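Local coordinates for Esterase/lipase-like protein (Caldicellulosiruptor lactoaceticus 6A, PDB 6A6O) that hydrolyses acetyl esters and beta-1,4-xylosides as a bifunctional acetyl esterase and xylosidase of a thermophilic bacterium, at residues R108-R114 / V157-R163. Sequence-based numbering, arbitrary orientation.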
ATOM      1  N   ARG A 108      -1.200  -6.670  -9.023  1.00 27.00           N
ATOM      2  CA  ARG A 108      -1.828  -6.316 -10.292  1.00 26.73           C
ATOM      3  C   ARG A 108      -1.974  -4.806 -10.423  1.00 28.14           C
ATOM      4  O   ARG A 108      -1.708  -4.236 -11.491  1.00 27.52           O
ATOM      5  CB  ARG A 108      -3.184  -7.008 -10.398  1.00 28.69           C
ATOM      6  CG  ARG A 108      -3.933  -6.720 -11.691  1.00 27.83           C
ATOM      7  CD  ARG A 108      -3.213  -7.258 -12.925  1.00 27.79           C
ATOM      8  NE  ARG A 108      -3.983  -6.916 -14.129  1.00 32.51           N
ATOM      9  CZ  ARG A 108      -3.813  -7.462 -15.333  1.00 36.54           C
ATOM     10  NH1 ARG A 108      -2.888  -8.393 -15.536  1.00 31.97           N
ATOM     11  NH2 ARG A 108      -4.585  -7.073 -16.346  1.00 37.11           N
ATOM     12  N   ALA A 109      -2.373  -4.143  -9.335  1.00 26.71           N
ATOM     13  CA  ALA A 109      -2.555  -2.692  -9.361  1.00 27.89           C
ATOM     14  C   ALA A 109      -1.268  -1.971  -9.752  1.00 27.88           C
ATOM     15  O   ALA A 109      -1.294  -1.052 -10.581  1.00 26.45           O
ATOM     16  CB  ALA A 109      -3.065  -2.207  -8.000  1.00 26.41           C
ATOM     17  N   ILE A 110      -0.128  -2.379  -9.187  1.00 26.90           N
ATOM     18  CA  ILE A 110       1.140  -1.728  -9.527  1.00 27.02           C
ATOM     19  C   ILE A 110       1.505  -1.983 -10.992  1.00 27.26           C
ATOM     20  O   ILE A 110       1.894  -1.061 -11.719  1.00 27.36           O
ATOM     21  CB  ILE A 110       2.263  -2.185  -8.574  1.00 25.27           C
ATOM     22  CG1 ILE A 110       1.932  -1.785  -7.129  1.00 24.04           C
ATOM     23  CG2 ILE A 110       3.602  -1.548  -8.980  1.00 25.71           C
ATOM     24  CD1 ILE A 110       3.036  -2.147  -6.143  1.00 28.44           C
ATOM     25  N   ARG A 111       1.402  -3.238 -11.446  1.00 29.92           N
ATOM     26  CA  ARG A 111       1.660  -3.534 -12.858  1.00 30.49           C
ATOM     27  C   ARG A 111       0.757  -2.717 -13.774  1.00 30.33           C
ATOM     28  O   ARG A 111       1.201  -2.215 -14.820  1.00 30.56           O
ATOM     29  CB  ARG A 111       1.442  -5.019 -13.146  1.00 27.45           C
ATOM     30  CG  ARG A 111       2.302  -5.965 -12.344  1.00 25.54           C
ATOM     31  CD  ARG A 111       2.249  -7.340 -12.997  1.00 30.38           C
ATOM     32  NE  ARG A 111       2.360  -8.418 -12.017  1.00 30.92           N
ATOM     33  CZ  ARG A 111       3.503  -8.949 -11.595  1.00 28.42           C
ATOM     34  NH1 ARG A 111       4.676  -8.501 -12.045  1.00 28.27           N
ATOM     35  NH2 ARG A 111       3.468  -9.933 -10.704  1.00 29.39           N
ATOM     36  N   LEU A 112      -0.517  -2.592 -13.404  1.00 27.09           N
ATOM     37  CA  LEU A 112      -1.485  -1.883 -14.241  1.00 28.89           C
ATOM     38  C   LEU A 112      -1.131  -0.408 -14.367  1.00 30.84           C
ATOM     39  O   LEU A 112      -1.105   0.147 -15.471  1.00 29.66           O
ATOM     40  CB  LEU A 112      -2.884  -2.043 -13.658  1.00 31.17           C
ATOM     41  CG  LEU A 112      -4.089  -1.567 -14.479  1.00 30.45           C
ATOM     42  CD1 LEU A 112      -4.147  -2.341 -15.787  1.00 39.93           C
ATOM     43  CD2 LEU A 112      -5.372  -1.751 -13.692  1.00 34.24           C
ATOM     44  N   VAL A 113      -0.868   0.254 -13.236  1.00 27.58           N
ATOM     45  CA  VAL A 113      -0.525   1.670 -13.283  1.00 27.60           C
ATOM     46  C   VAL A 113       0.777   1.878 -14.049  1.00 30.32           C
ATOM     47  O   VAL A 113       0.910   2.823 -14.835  1.00 29.36           O
ATOM     48  CB  VAL A 113      -0.453   2.249 -11.857  1.00 25.39           C
ATOM     49  CG1 VAL A 113       0.038   3.691 -11.897  1.00 30.62           C
ATOM     50  CG2 VAL A 113      -1.814   2.160 -11.176  1.00 24.46           C
ATOM     51  N   ARG A 114       1.758   0.999 -13.841  1.00 26.83           N
ATOM     52  CA  ARG A 114       3.016   1.145 -14.559  1.00 25.74           C
ATOM     53  C   ARG A 114       2.817   0.910 -16.052  1.00 29.78           C
ATOM     54  O   ARG A 114       3.404   1.616 -16.882  1.00 30.53           O
ATOM     55  CB  ARG A 114       4.056   0.179 -13.997  1.00 27.12           C
ATOM     56  CG  ARG A 114       5.439   0.382 -14.546  1.00 29.25           C
ATOM     57  CD  ARG A 114       6.483  -0.316 -13.669  1.00 27.26           C
ATOM     58  NE  ARG A 114       6.903   0.541 -12.561  1.00 27.93           N
ATOM     59  CZ  ARG A 114       7.018   0.135 -11.296  1.00 27.58           C
ATOM     60  NH1 ARG A 114       6.734  -1.119 -10.956  1.00 26.00           N
ATOM     61  NH2 ARG A 114       7.418   0.988 -10.371  1.00 26.94           N
ATOM     62  N   VAL A 157       0.296  -6.541 -19.435  1.00 35.07           N
ATOM     63  CA  VAL A 157       0.389  -5.993 -18.082  1.00 33.99           C
ATOM     64  C   VAL A 157       1.236  -6.901 -17.198  1.00 36.06           C
ATOM     65  O   VAL A 157       2.004  -6.430 -16.349  1.00 31.68           O
ATOM     66  CB  VAL A 157      -1.016  -5.779 -17.490  1.00 34.19           C
ATOM     67  CG1 VAL A 157      -0.920  -5.330 -16.023  1.00 31.57           C
ATOM     68  CG2 VAL A 157      -1.778  -4.746 -18.293  1.00 36.34           C
ATOM     69  N   GLU A 158       1.124  -8.218 -17.391  1.00 33.95           N
ATOM     70  CA  GLU A 158       1.883  -9.156 -16.573  1.00 31.48           C
ATOM     71  C   GLU A 158       3.377  -9.136 -16.871  1.00 31.63           C
ATOM     72  O   GLU A 158       4.162  -9.675 -16.081  1.00 31.23           O
ATOM     73  CB  GLU A 158       1.313 -10.564 -16.755  1.00 33.20           C
ATOM     74  CG  GLU A 158      -0.060 -10.736 -16.143  1.00 32.99           C
ATOM     75  CD  GLU A 158      -0.042 -10.624 -14.618  1.00 37.41           C
ATOM     76  OE1 GLU A 158       0.928 -11.110 -13.999  1.00 41.31           O
ATOM     77  OE2 GLU A 158      -1.002 -10.060 -14.038  1.00 36.65           O
ATOM     78  N   ARG A 159       3.796  -8.511 -17.967  1.00 31.60           N
ATOM     79  CA  ARG A 159       5.214  -8.393 -18.269  1.00 30.34           C
ATOM     80  C   ARG A 159       5.885  -7.291 -17.466  1.00 29.68           C
ATOM     81  O   ARG A 159       7.112  -7.183 -17.498  1.00 31.43           O
ATOM     82  CB  ARG A 159       5.417  -8.132 -19.766  1.00 36.87           C
ATOM     83  CG  ARG A 159       4.732  -9.170 -20.650  1.00 34.54           C
ATOM     84  CD  ARG A 159       4.670  -8.757 -22.111  1.00 39.94           C
ATOM     85  NE  ARG A 159       3.724  -9.595 -22.845  1.00 43.15           N
ATOM     86  CZ  ARG A 159       3.156  -9.254 -23.999  1.00 46.96           C
ATOM     87  NH1 ARG A 159       3.445  -8.090 -24.565  1.00 45.88           N
ATOM     88  NH2 ARG A 159       2.303 -10.082 -24.591  1.00 46.20           N
ATOM     89  N   VAL A 160       5.111  -6.494 -16.739  1.00 30.74           N
ATOM     90  CA  VAL A 160       5.596  -5.282 -16.083  1.00 28.00           C
ATOM     91  C   VAL A 160       5.911  -5.590 -14.624  1.00 29.01           C
ATOM     92  O   VAL A 160       5.224  -6.403 -13.991  1.00 26.89           O
ATOM     93  CB  VAL A 160       4.538  -4.171 -16.206  1.00 34.34           C
ATOM     94  CG1 VAL A 160       4.931  -2.950 -15.432  1.00 31.77           C
ATOM     95  CG2 VAL A 160       4.291  -3.834 -17.688  1.00 32.71           C
ATOM     96  N   SER A 161       6.952  -4.942 -14.098  1.00 28.42           N
ATOM     97  CA  SER A 161       7.338  -5.106 -12.696  1.00 27.55           C
ATOM     98  C   SER A 161       6.232  -4.646 -11.754  1.00 28.87           C
ATOM     99  O   SER A 161       5.561  -3.640 -12.002  1.00 26.77           O
ATOM    100  CB  SER A 161       8.611  -4.307 -12.407  1.00 28.66           C
ATOM    101  OG  SER A 161       8.918  -4.301 -11.009  1.00 29.74           O
ATOM    102  N   CYS A 162       6.046  -5.381 -10.651  1.00 25.89           N
ATOM    103  CA  CYS A 162       5.145  -4.943  -9.594  1.00 25.95           C
ATOM    104  C   CYS A 162       5.892  -4.368  -8.390  1.00 26.92           C
ATOM    105  O   CYS A 162       5.300  -4.225  -7.315  1.00 25.13           O
ATOM    106  CB  CYS A 162       4.213  -6.078  -9.156  1.00 30.73           C
ATOM    107  SG  CYS A 162       5.026  -7.454  -8.315  1.00 29.83           S
ATOM    108  N   ARG A 163       7.156  -3.997  -8.559  1.00 25.39           N
ATOM    109  CA  ARG A 163       7.919  -3.423  -7.455  1.00 26.12           C
ATOM    110  C   ARG A 163       7.588  -1.943  -7.300  1.00 25.55           C
ATOM    111  O   ARG A 163       7.744  -1.177  -8.260  1.00 26.89           O
ATOM    112  CB  ARG A 163       9.412  -3.605  -7.687  1.00 28.36           C
ATOM    113  CG  ARG A 163      10.271  -2.908  -6.650  1.00 25.61           C
ATOM    114  CD  ARG A 163      11.760  -3.026  -6.980  1.00 27.48           C
ATOM    115  NE  ARG A 163      12.638  -2.503  -5.929  1.00 27.18           N
ATOM    116  CZ  ARG A 163      13.036  -1.234  -5.853  1.00 28.17           C
ATOM    117  NH1 ARG A 163      12.626  -0.342  -6.751  1.00 29.71           N
ATOM    118  NH2 ARG A 163      13.857  -0.851  -4.887  1.00 28.47           N
TER
HETATM  119  O   HOH W   1      -0.406  -9.045 -11.669  1.00 30.92           O
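Arg108, Arg111 and Arg114 reach from one helix into the loop 157-163, a worked example of how an alpha/beta-hydrolase fold ties a connecting loop to a helix flanking its central sheet. Helix 101-115 packs against strands 42-46 and 127-132, and the loop, which leads into strand 167-170, lies across the helix.

Charge governs one end. Arg108 NH1 meets Glu158 OE2 at 2.9 Å on the anti lone pair, the guanidinium and carboxylate nearly coplanar at 17°; Asp155 is a second acidic partner of NH1, and Leu23 O accepts from NE. Arg111 NE lies 3.6 Å from Glu158 OE1, a long, purely electrostatic pairing because that oxygen sits well out of the guanidinium plane. A water instead takes the NE hydrogen and donates to Glu158 OE2, closing a network that joins both arginines to one carboxylate.

Backbone carbonyls of the loop take further arginine N-H groups. With its chain bent at chi3 (-148°), Arg111 sends NH1 to Val160 O at 2.9 Å, nearly straight and in both the carbonyl and guanidinium planes, while Asp147 forms a salt bridge with the same nitrogen. Arg114 grips Arg163 O end-on with NH1 and NH2, and NH1 also reaches Ser161 O from above its carbonyl plane. Its NE donates to Pro124 O and its NH2 forms a salt bridge with Asp165, contacts that together with the loop carbonyls probably fix the rotation of the group.

Van der Waals contacts complete the interface, some of them over guanidinium faces. Val157 CG1 sits 3.6 Å above the centre of the Arg108 guanidinium, Cys162 CB covers one face of Arg111, and Val160 CG1 lies 3.5 Å from Arg114 CG. Ile110 CD1 lies 3.3 Å from Cys162 O, a methyl-to-carbonyl contact.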